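Cytosolic IMP-GMP specific 5'-nucleotidase (Legionella pneumophila subsp. pneumophila, PDB 4OHF) probably hydrolyses purine nucleoside 5'-monophosphates such as IMP and GMP, as a magnesium-dependent cytosolic 5'-nucleotidase of the HAD type. Local coordinates at residues A68-V73 with S417-Q422; G328-S333 with E407-A412; P339-I344 with S400-K405. All coordinates share one frame; numbering follows the deposited sequence.

Interaction 1: residues A68-V73 with S417-Q422. With 5GP (guanosine-5'-monophosphate), chain E.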
loop_
_atom_site.group_PDB
_atom_site.type_symbol
_atom_site.label_atom_id
_atom_site.label_comp_id
_atom_site.label_asym_id
_atom_site.label_seq_id
_atom_site.Cartn_x
_atom_site.Cartn_y
_atom_site.Cartn_z
ATOM N N ALA B 68 0.763 -34.083 3.072
ATOM C CA ALA B 68 1.044 -32.806 2.439
ATOM C C ALA B 68 2.400 -32.829 1.722
ATOM O O ALA B 68 3.208 -33.748 1.891
ATOM C CB ALA B 68 1.000 -31.682 3.470
ATOM N N ILE B 69 2.635 -31.810 0.908
ATOM C CA ILE B 69 3.866 -31.705 0.155
ATOM C C ILE B 69 4.410 -30.286 0.273
ATOM O O ILE B 69 3.694 -29.386 0.712
ATOM C CB ILE B 69 3.595 -32.116 -1.302
ATOM C CG1 ILE B 69 4.587 -33.198 -1.680
ATOM C CG2 ILE B 69 3.609 -30.920 -2.254
ATOM C CD1 ILE B 69 4.434 -33.670 -3.096
ATOM N N ARG B 70 5.676 -30.073 -0.088
ATOM C CA ARG B 70 6.250 -28.737 0.016
ATOM C C ARG B 70 5.710 -27.803 -1.063
ATOM O O ARG B 70 5.362 -28.249 -2.149
ATOM C CB ARG B 70 7.773 -28.812 -0.075
ATOM C CG ARG B 70 8.487 -27.454 0.050
ATOM C CD ARG B 70 9.988 -27.631 0.026
ATOM N NE ARG B 70 10.704 -26.388 0.252
ATOM C CZ ARG B 70 12.026 -26.307 0.392
ATOM N NH1 ARG B 70 12.774 -27.403 0.333
ATOM N NH2 ARG B 70 12.606 -25.128 0.586
ATOM N N GLY B 71 5.631 -26.511 -0.744
ATOM C CA GLY B 71 5.168 -25.520 -1.704
ATOM C C GLY B 71 3.701 -25.125 -1.663
ATOM O O GLY B 71 3.301 -24.187 -2.340
ATOM N N LEU B 72 2.900 -25.817 -0.860
ATOM C CA LEU B 72 1.476 -25.525 -0.776
ATOM C C LEU B 72 1.176 -24.165 -0.162
ATOM O O LEU B 72 1.992 -23.606 0.572
ATOM C CB LEU B 72 0.753 -26.618 0.011
ATOM C CG LEU B 72 0.960 -28.036 -0.522
ATOM C CD1 LEU B 72 0.020 -28.997 0.206
ATOM C CD2 LEU B 72 0.723 -28.068 -2.039
ATOM N N VAL B 73 -0.010 -23.646 -0.471
ATOM C CA VAL B 73 -0.449 -22.348 0.034
ATOM C C VAL B 73 -1.698 -22.480 0.906
ATOM O O VAL B 73 -2.644 -23.197 0.559
ATOM C CB VAL B 73 -0.795 -21.383 -1.127
ATOM C CG1 VAL B 73 -1.368 -20.092 -0.565
ATOM C CG2 VAL B 73 0.435 -21.114 -1.982
ATOM N N SER B 417 5.139 -25.229 -10.743
ATOM C CA SER B 417 4.370 -24.955 -9.555
ATOM C C SER B 417 4.829 -23.591 -9.058
ATOM O O SER B 417 5.904 -23.104 -9.432
ATOM C CB SER B 417 4.629 -26.026 -8.491
ATOM O OG SER B 417 5.983 -26.030 -8.096
ATOM N N TYR B 418 3.995 -22.963 -8.246
ATOM C CA TYR B 418 4.325 -21.668 -7.694
ATOM C C TYR B 418 5.647 -21.805 -6.928
ATOM O O TYR B 418 6.469 -20.887 -6.933
ATOM C CB TYR B 418 3.183 -21.196 -6.771
ATOM C CG TYR B 418 3.474 -19.909 -6.026
ATOM C CD1 TYR B 418 3.653 -18.706 -6.713
ATOM C CD2 TYR B 418 3.659 -19.915 -4.650
ATOM C CE1 TYR B 418 4.019 -17.550 -6.048
ATOM C CE2 TYR B 418 4.030 -18.772 -3.973
ATOM C CZ TYR B 418 4.212 -17.590 -4.674
ATOM O OH TYR B 418 4.605 -16.460 -3.995
ATOM N N PHE B 419 5.856 -22.949 -6.276
ATOM C CA PHE B 419 7.098 -23.150 -5.547
ATOM C C PHE B 419 8.281 -23.202 -6.523
ATOM O O PHE B 419 9.393 -22.753 -6.199
ATOM C CB PHE B 419 7.050 -24.424 -4.702
ATOM C CG PHE B 419 8.367 -24.757 -4.042
ATOM C CD1 PHE B 419 9.199 -25.744 -4.567
ATOM C CD2 PHE B 419 8.802 -24.048 -2.924
ATOM C CE1 PHE B 419 10.447 -26.015 -3.990
ATOM C CE2 PHE B 419 10.043 -24.303 -2.339
ATOM C CZ PHE B 419 10.871 -25.290 -2.872
ATOM N N ALA B 420 8.046 -23.747 -7.712
ATOM C CA ALA B 420 9.093 -23.815 -8.723
ATOM C C ALA B 420 9.531 -22.395 -9.079
ATOM O O ALA B 420 10.721 -22.114 -9.187
ATOM C CB ALA B 420 8.587 -24.533 -9.962
ATOM N N TYR B 421 8.561 -21.505 -9.254
ATOM C CA TYR B 421 8.849 -20.113 -9.576
ATOM C C TYR B 421 9.719 -19.484 -8.485
ATOM O O TYR B 421 10.709 -18.816 -8.778
ATOM C CB TYR B 421 7.543 -19.304 -9.749
ATOM C CG TYR B 421 7.628 -17.890 -9.192
ATOM C CD1 TYR B 421 7.086 -17.572 -7.942
ATOM C CD2 TYR B 421 8.347 -16.894 -9.867
ATOM C CE1 TYR B 421 7.267 -16.302 -7.369
ATOM C CE2 TYR B 421 8.534 -15.620 -9.305
ATOM C CZ TYR B 421 7.997 -15.332 -8.062
ATOM O OH TYR B 421 8.213 -14.084 -7.518
ATOM N N GLN B 422 9.338 -19.696 -7.230
ATOM C CA GLN B 422 10.086 -19.148 -6.104
ATOM C C GLN B 422 11.534 -19.601 -6.154
ATOM O O GLN B 422 12.459 -18.790 -6.021
ATOM C CB GLN B 422 9.471 -19.589 -4.783
ATOM C CG GLN B 422 8.222 -18.845 -4.376
ATOM C CD GLN B 422 7.782 -19.241 -2.973
ATOM O OE1 GLN B 422 7.157 -20.291 -2.773
ATOM N NE2 GLN B 422 8.133 -18.417 -1.984
HETATM P P 5GP E . 4.606 -7.531 -10.756
HETATM O O1P 5GP E . 5.377 -6.429 -10.107
HETATM O O2P 5GP E . 5.450 -8.301 -11.746
HETATM O O3P 5GP E . 3.339 -7.031 -11.441
HETATM O "O5'" 5GP E . 4.067 -8.537 -9.622
HETATM C "C5'" 5GP E . 4.963 -9.222 -8.743
HETATM C "C4'" 5GP E . 4.700 -10.725 -8.749
HETATM O "O4'" 5GP E . 4.747 -11.392 -10.015
HETATM C "C3'" 5GP E . 5.624 -11.584 -7.860
HETATM O "O3'" 5GP E . 5.568 -11.252 -6.436
HETATM C "C2'" 5GP E . 5.112 -12.967 -8.204
HETATM O "O2'" 5GP E . 4.068 -13.366 -7.240
HETATM C "C1'" 5GP E . 4.612 -12.814 -9.672
HETATM N N9 5GP E . 5.403 -13.659 -10.673
HETATM C C8 5GP E . 5.227 -14.954 -10.998
HETATM N N7 5GP E . 6.129 -15.357 -11.936
HETATM C C5 5GP E . 6.899 -14.268 -12.210
HETATM C C6 5GP E . 7.993 -14.005 -13.076
HETATM O O6 5GP E . 8.440 -14.922 -13.806
HETATM N N1 5GP E . 8.553 -12.737 -13.102
HETATM C C2 5GP E . 8.087 -11.732 -12.321
HETATM N N2 5GP E . 8.654 -10.502 -12.370
HETATM N N3 5GP E . 7.019 -11.957 -11.462
HETATM C C4 5GP E . 6.431 -13.203 -11.408
HETATM O O HOH W 1 3.868 -24.854 -5.348
#

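Interaction 2: residues G328-S333 with E407-A412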
loop_
_atom_site.group_PDB
_atom_site.type_symbol
_atom_site.label_atom_id
_atom_site.label_comp_id
_atom_site.label_asym_id
_atom_site.label_seq_id
_atom_site.Cartn_x
_atom_site.Cartn_y
_atom_site.Cartn_z
ATOM N N GLY B 328 15.406 -34.982 -3.621
ATOM C CA GLY B 328 15.749 -36.387 -3.504
ATOM C C GLY B 328 14.640 -37.262 -4.070
ATOM O O GLY B 328 14.791 -37.904 -5.123
ATOM N N GLU B 329 13.502 -37.275 -3.387
ATOM C CA GLU B 329 12.395 -38.083 -3.854
ATOM C C GLU B 329 11.788 -37.674 -5.200
ATOM O O GLU B 329 11.382 -38.541 -5.963
ATOM C CB GLU B 329 11.328 -38.186 -2.767
ATOM C CG GLU B 329 11.466 -39.484 -1.988
ATOM C CD GLU B 329 11.683 -40.706 -2.929
ATOM O OE1 GLU B 329 10.831 -40.943 -3.827
ATOM O OE2 GLU B 329 12.705 -41.427 -2.776
ATOM N N GLU B 330 11.739 -36.382 -5.519
ATOM C CA GLU B 330 11.189 -35.961 -6.810
ATOM C C GLU B 330 11.969 -36.602 -7.957
ATOM O O GLU B 330 11.389 -37.193 -8.858
ATOM C CB GLU B 330 11.267 -34.447 -6.967
ATOM C CG GLU B 330 10.213 -33.676 -6.217
ATOM C CD GLU B 330 9.021 -33.315 -7.081
ATOM O OE1 GLU B 330 9.215 -32.688 -8.144
ATOM O OE2 GLU B 330 7.891 -33.652 -6.682
ATOM N N ILE B 331 13.291 -36.470 -7.928
ATOM C CA ILE B 331 14.128 -37.051 -8.971
ATOM C C ILE B 331 13.907 -38.562 -8.997
ATOM O O ILE B 331 13.652 -39.146 -10.050
ATOM C CB ILE B 331 15.642 -36.805 -8.710
ATOM C CG1 ILE B 331 15.908 -35.330 -8.399
ATOM C CG2 ILE B 331 16.456 -37.251 -9.929
ATOM C CD1 ILE B 331 15.798 -34.426 -9.572
ATOM N N ALA B 332 14.008 -39.187 -7.829
ATOM C CA ALA B 332 13.835 -40.634 -7.723
ATOM C C ALA B 332 12.521 -41.047 -8.357
ATOM O O ALA B 332 12.445 -42.073 -9.031
ATOM C CB ALA B 332 13.885 -41.079 -6.262
ATOM N N SER B 333 11.489 -40.242 -8.145
ATOM C CA SER B 333 10.188 -40.533 -8.720
ATOM C C SER B 333 10.082 -40.266 -10.227
ATOM O O SER B 333 9.391 -40.986 -10.938
ATOM C CB SER B 333 9.101 -39.753 -7.981
ATOM O OG SER B 333 8.897 -40.299 -6.691
ATOM N N GLU B 407 0.722 -34.499 -6.129
ATOM C CA GLU B 407 1.557 -34.619 -7.309
ATOM C C GLU B 407 2.940 -34.042 -6.988
ATOM O O GLU B 407 3.332 -34.013 -5.826
ATOM C CB GLU B 407 0.885 -33.903 -8.490
ATOM C CG GLU B 407 -0.245 -34.720 -9.121
ATOM C CD GLU B 407 -1.381 -33.872 -9.707
ATOM O OE1 GLU B 407 -2.280 -34.450 -10.365
ATOM O OE2 GLU B 407 -1.385 -32.631 -9.508
ATOM N N ARG B 408 3.660 -33.580 -8.006
ATOM C CA ARG B 408 5.016 -33.045 -7.833
ATOM C C ARG B 408 5.165 -31.694 -7.164
ATOM O O ARG B 408 4.286 -30.830 -7.242
ATOM C CB ARG B 408 5.727 -32.978 -9.182
ATOM C CG ARG B 408 6.330 -34.288 -9.607
ATOM C CD ARG B 408 6.828 -34.243 -11.028
ATOM N NE ARG B 408 5.789 -34.671 -11.949
ATOM C CZ ARG B 408 5.976 -34.793 -13.255
ATOM N NH1 ARG B 408 7.168 -34.511 -13.774
ATOM N NH2 ARG B 408 4.985 -35.206 -14.038
ATOM N N VAL B 409 6.307 -31.519 -6.514
ATOM C CA VAL B 409 6.620 -30.274 -5.836
ATOM C C VAL B 409 6.881 -29.170 -6.852
ATOM O O VAL B 409 6.428 -28.045 -6.663
ATOM C CB VAL B 409 7.881 -30.426 -4.943
ATOM C CG1 VAL B 409 8.381 -29.074 -4.499
ATOM C CG2 VAL B 409 7.559 -31.286 -3.734
ATOM N N PHE B 410 7.595 -29.496 -7.931
ATOM C CA PHE B 410 7.954 -28.502 -8.942
ATOM C C PHE B 410 6.976 -28.310 -10.099
ATOM O O PHE B 410 7.098 -27.354 -10.866
ATOM C CB PHE B 410 9.352 -28.808 -9.501
ATOM C CG PHE B 410 10.475 -28.598 -8.503
ATOM C CD1 PHE B 410 11.167 -27.385 -8.453
ATOM C CD2 PHE B 410 10.845 -29.613 -7.617
ATOM C CE1 PHE B 410 12.199 -27.193 -7.551
ATOM C CE2 PHE B 410 11.881 -29.423 -6.708
ATOM C CZ PHE B 410 12.559 -28.215 -6.671
ATOM N N ARG B 411 6.000 -29.196 -10.230
ATOM C CA ARG B 411 5.042 -29.072 -11.330
ATOM C C ARG B 411 3.616 -28.888 -10.855
ATOM O O ARG B 411 3.192 -29.532 -9.905
ATOM C CB ARG B 411 5.118 -30.306 -12.247
ATOM C CG ARG B 411 6.419 -30.448 -13.026
ATOM C CD ARG B 411 6.599 -29.347 -14.071
ATOM N NE ARG B 411 7.776 -28.516 -13.797
ATOM C CZ ARG B 411 9.041 -28.868 -14.039
ATOM N NH1 ARG B 411 9.314 -30.055 -14.572
ATOM N NH2 ARG B 411 10.038 -28.026 -13.757
ATOM N N ALA B 412 2.899 -27.978 -11.512
ATOM C CA ALA B 412 1.493 -27.692 -11.218
ATOM C C ALA B 412 0.752 -27.968 -12.526
ATOM O O ALA B 412 0.284 -27.059 -13.212
ATOM C CB ALA B 412 1.320 -26.248 -10.816
#

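Interaction 3: residues P339-I344 with S400-K405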
loop_
_atom_site.group_PDB
_atom_site.type_symbol
_atom_site.label_atom_id
_atom_site.label_comp_id
_atom_site.label_asym_id
_atom_site.label_seq_id
_atom_site.Cartn_x
_atom_site.Cartn_y
_atom_site.Cartn_z
ATOM N N PRO B 339 9.660 -44.631 -18.067
ATOM C CA PRO B 339 8.943 -45.392 -19.084
ATOM C C PRO B 339 7.510 -44.904 -19.329
ATOM O O PRO B 339 7.069 -44.858 -20.477
ATOM C CB PRO B 339 9.018 -46.825 -18.560
ATOM C CG PRO B 339 9.133 -46.649 -17.077
ATOM C CD PRO B 339 10.067 -45.494 -16.943
ATOM N N ILE B 340 6.781 -44.536 -18.278
ATOM C CA ILE B 340 5.419 -44.049 -18.478
ATOM C C ILE B 340 5.428 -42.650 -19.106
ATOM O O ILE B 340 4.590 -42.336 -19.951
ATOM C CB ILE B 340 4.617 -43.994 -17.151
ATOM C CG1 ILE B 340 4.265 -45.405 -16.679
ATOM C CG2 ILE B 340 3.318 -43.231 -17.357
ATOM C CD1 ILE B 340 3.153 -46.079 -17.499
ATOM N N GLU B 341 6.379 -41.819 -18.693
ATOM C CA GLU B 341 6.498 -40.454 -19.210
ATOM C C GLU B 341 6.713 -40.498 -20.715
ATOM O O GLU B 341 6.217 -39.656 -21.459
ATOM C CB GLU B 341 7.681 -39.735 -18.546
ATOM C CG GLU B 341 7.348 -38.408 -17.861
ATOM C CD GLU B 341 7.569 -38.452 -16.339
ATOM O OE1 GLU B 341 8.679 -38.870 -15.911
ATOM O OE2 GLU B 341 6.639 -38.064 -15.580
ATOM N N LYS B 342 7.473 -41.489 -21.154
ATOM C CA LYS B 342 7.756 -41.657 -22.569
ATOM C C LYS B 342 6.492 -42.129 -23.269
ATOM O O LYS B 342 6.156 -41.654 -24.351
ATOM C CB LYS B 342 8.880 -42.683 -22.766
ATOM C CG LYS B 342 10.225 -42.233 -22.196
ATOM C CD LYS B 342 11.297 -43.310 -22.344
ATOM C CE LYS B 342 12.607 -42.909 -21.671
ATOM N NZ LYS B 342 13.577 -44.044 -21.644
ATOM N N LYS B 343 5.794 -43.062 -22.632
ATOM C CA LYS B 343 4.565 -43.626 -23.176
ATOM C C LYS B 343 3.565 -42.507 -23.397
ATOM O O LYS B 343 2.880 -42.462 -24.422
ATOM C CB LYS B 343 3.975 -44.649 -22.202
ATOM C CG LYS B 343 3.044 -45.667 -22.845
ATOM C CD LYS B 343 3.829 -46.627 -23.732
ATOM C CE LYS B 343 4.879 -47.380 -22.913
ATOM N NZ LYS B 343 4.252 -48.099 -21.767
ATOM N N ILE B 344 3.492 -41.600 -22.429
ATOM C CA ILE B 344 2.582 -40.470 -22.514
ATOM C C ILE B 344 3.002 -39.517 -23.636
ATOM O O ILE B 344 2.163 -38.876 -24.262
ATOM C CB ILE B 344 2.518 -39.730 -21.170
ATOM C CG1 ILE B 344 1.978 -40.689 -20.102
ATOM C CG2 ILE B 344 1.627 -38.502 -21.289
ATOM C CD1 ILE B 344 1.780 -40.072 -18.712
ATOM N N SER B 400 0.634 -42.326 -9.740
ATOM C CA SER B 400 1.020 -43.241 -8.678
ATOM C C SER B 400 2.506 -43.156 -8.288
ATOM O O SER B 400 2.900 -43.730 -7.265
ATOM C CB SER B 400 0.677 -44.678 -9.075
ATOM O OG SER B 400 1.350 -45.058 -10.264
ATOM N N PHE B 401 3.322 -42.463 -9.095
ATOM C CA PHE B 401 4.749 -42.304 -8.791
ATOM C C PHE B 401 5.030 -41.102 -7.878
ATOM O O PHE B 401 6.129 -40.954 -7.355
ATOM C CB PHE B 401 5.575 -42.138 -10.070
ATOM C CG PHE B 401 5.627 -43.365 -10.929
ATOM C CD1 PHE B 401 4.680 -43.571 -11.935
ATOM C CD2 PHE B 401 6.603 -44.336 -10.719
ATOM C CE1 PHE B 401 4.715 -44.736 -12.714
ATOM C CE2 PHE B 401 6.637 -45.496 -11.491
ATOM C CZ PHE B 401 5.700 -45.699 -12.486
ATOM N N TYR B 402 4.027 -40.255 -7.687
ATOM C CA TYR B 402 4.182 -39.074 -6.855
ATOM C C TYR B 402 3.115 -39.046 -5.776
ATOM O O TYR B 402 2.186 -39.851 -5.797
ATOM C CB TYR B 402 4.073 -37.816 -7.721
ATOM C CG TYR B 402 4.977 -37.848 -8.934
ATOM C CD1 TYR B 402 6.355 -37.699 -8.798
ATOM C CD2 TYR B 402 4.457 -38.030 -10.213
ATOM C CE1 TYR B 402 7.196 -37.722 -9.899
ATOM C CE2 TYR B 402 5.298 -38.061 -11.336
ATOM C CZ TYR B 402 6.674 -37.901 -11.164
ATOM O OH TYR B 402 7.529 -37.893 -12.245
ATOM N N ASN B 403 3.263 -38.115 -4.840
ATOM C CA ASN B 403 2.329 -37.942 -3.743
ATOM C C ASN B 403 0.886 -37.982 -4.272
ATOM O O ASN B 403 0.496 -37.162 -5.107
ATOM C CB ASN B 403 2.633 -36.608 -3.050
ATOM C CG ASN B 403 1.641 -36.282 -1.963
ATOM O OD1 ASN B 403 0.483 -35.963 -2.248
ATOM N ND2 ASN B 403 2.079 -36.371 -0.703
ATOM N N PRO B 404 0.076 -38.949 -3.805
ATOM C CA PRO B 404 -1.314 -39.073 -4.261
ATOM C C PRO B 404 -2.215 -37.839 -4.188
ATOM O O PRO B 404 -3.032 -37.613 -5.083
ATOM C CB PRO B 404 -1.854 -40.255 -3.438
ATOM C CG PRO B 404 -0.930 -40.367 -2.280
ATOM C CD PRO B 404 0.412 -40.036 -2.870
ATOM N N LYS B 405 -2.076 -37.038 -3.138
ATOM C CA LYS B 405 -2.898 -35.849 -3.018
ATOM C C LYS B 405 -2.394 -34.631 -3.790
ATOM O O LYS B 405 -3.193 -33.867 -4.341
ATOM C CB LYS B 405 -3.035 -35.443 -1.547
ATOM C CG LYS B 405 -3.836 -36.410 -0.677
ATOM C CD LYS B 405 -3.784 -36.030 0.819
ATOM C CE LYS B 405 -4.580 -34.771 1.144
ATOM N NZ LYS B 405 -4.532 -34.407 2.613
#

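Interaction 1: residues A68-V73 with S417-Q422
Arg-70 crosses Phe-419 at a slant, with Arg-70 NE 3.3 Å from Phe-419 CZ. Arg-70 CG is anti to the backbone N (chi1 -179°) and the chain runs on extended, which sets one guanidinium face against the CZ corner of the ring. The two planes are 45° apart, so this is not a flat stack. Salt bridges to Glu-326 and Asp-125 hold the polar end, and NH2 also bonds to the backbone O of Asp-303, a magnesium ligand. Backbone packs as well: Gly-71 CA is 3.7 Å from Phe-419 CB. Gly-71 is third in a type II turn; its positive phi (96°) calls for glycine, and its bare CA lets Phe-419 CB come close. More loosely, Val-73 CG2 rests 4.4 Å from Tyr-418 CD2.

Polar contact across the segments goes through a water. It donates to Gly-71 O at 3.1 Å and accepts from Phe-419 N at 2.9 Å. Ser-417 is the N-cap; its OG accepts from Ala-420 N at 3.1 Å.

The Tyr-421 ring lays a face over C8 of GMP, which Arg-86 of the second subunit also grips. The contact sets the first turn of helix 418-426 against the loop leading into strand 73-75, with strand 80-84 alongside.

Interaction 2: residues G328-S333 with E407-A412
Glu-330 OE2 accepts from Val-409 N at 2.7 Å. The bond is nearly straight (169°), but the N-H comes from above the carboxylate, 51° out of its plane. Glu-330 belongs to helix 327-336, and Val-409 to the irregular chain before strand 411-412. The glutamate chain bends at chi2, which turns the carboxylate across the backbone of 408-410.

Carbon atoms of the 408-410 chain also press on the carboxylate. On the Arg-408 side, Glu-330 OE2 lies 3.4 Å from Arg-408 CB. The guanidinium of Arg-408 leads elsewhere: Arg-408 NE is 5.5 Å from Glu-330 OE1, so no salt bridge forms. It makes a long, weak ion pair with Glu-341, and Arg-408 also packs on Asp-456 of the second subunit. On the next residue, Val-409 CB is 3.7 Å from Glu-330 OE2.

The other oxygen, Glu-330 OE1, meets the edge of the Phe-410 ring, in its plane and 3.5 Å from Phe-410 CD2. Carboxylate and ring are turned 46° against each other. A ring edge, with its slightly positive hydrogens, suits an anionic oxygen better than a face would.

Beyond these residues, Val-409 packs on Phe-419 and Phe-410 on Ala-420, both of helix 418-426. One helix side chain ties a buried loop amide to helix 327-336. The direct bond is to a neutral N-H. Arg-408, and less so Arg-411, which is salt-bridged to Asp-456 of the second subunit, may favour the ionised form of the acid.

Interaction 3: residues P339-I344 with S400-K405
Ile-340 and Phe-401 form the packed part of this contact. Ile-340 CG1 lies 4.0 Å from Phe-401 CE1, and the two side chains meet at a slant. Phe-401 CG is anti to the carbonyl carbon (chi1 -68°), which directs the ring toward helix 338-367. The backbones stay far apart, the nearest CA atoms, of Ile-340 and Phe-401, being 9.9 Å from each other, and contact is made by side chains. Tyr-402 is the buried member. The CB of Phe-401 sits over the centre of its ring.

The polar link is looser. Tyr-402 OH gives a weak hydrogen bond to Glu-341 OE2 at 3.5 Å. The carboxylate comes in at the ring edge, and the two planes are nearly coplanar, 27° apart. Glu-341 OE2 also has a weak bond from Gln-398, so no single strong bond fixes it. Lys-342, exposed on the same helix, packs on Leu-463 of the second subunit.

Ile-340 also touches Glu-397, and Ile-344 packs on Leu-394 and Leu-395. Helices 338-367 and 374-399 thus come together where one starts and the other ends. This is the base of a long antiparallel helical hairpin, with the loop after it packed on the start of helix 338-367.

Overall arrangement
Interactions 1 and 2 are buried near the centre of the chain. Interaction 3 is partly buried and further out, away from the annotated sites. Along the chain they are nested: 3 inside the loop closed by 2, and 2 inside that closed by 1. The chain from 400 to 422 supplies one side of all three. Ser-417 OG and N bond to Val-409 O and Phe-410 O, joining 1 to 2. Ser-333 OG bonds to Phe-401 O and Ser-333 CB packs on Tyr-402, joining 2 to 3. The chemistry shifts outward: arginine-aromatic packing with a bridging water near GMP, a buried carboxylate on a backbone amide, then a small apolar contact with a weak bond.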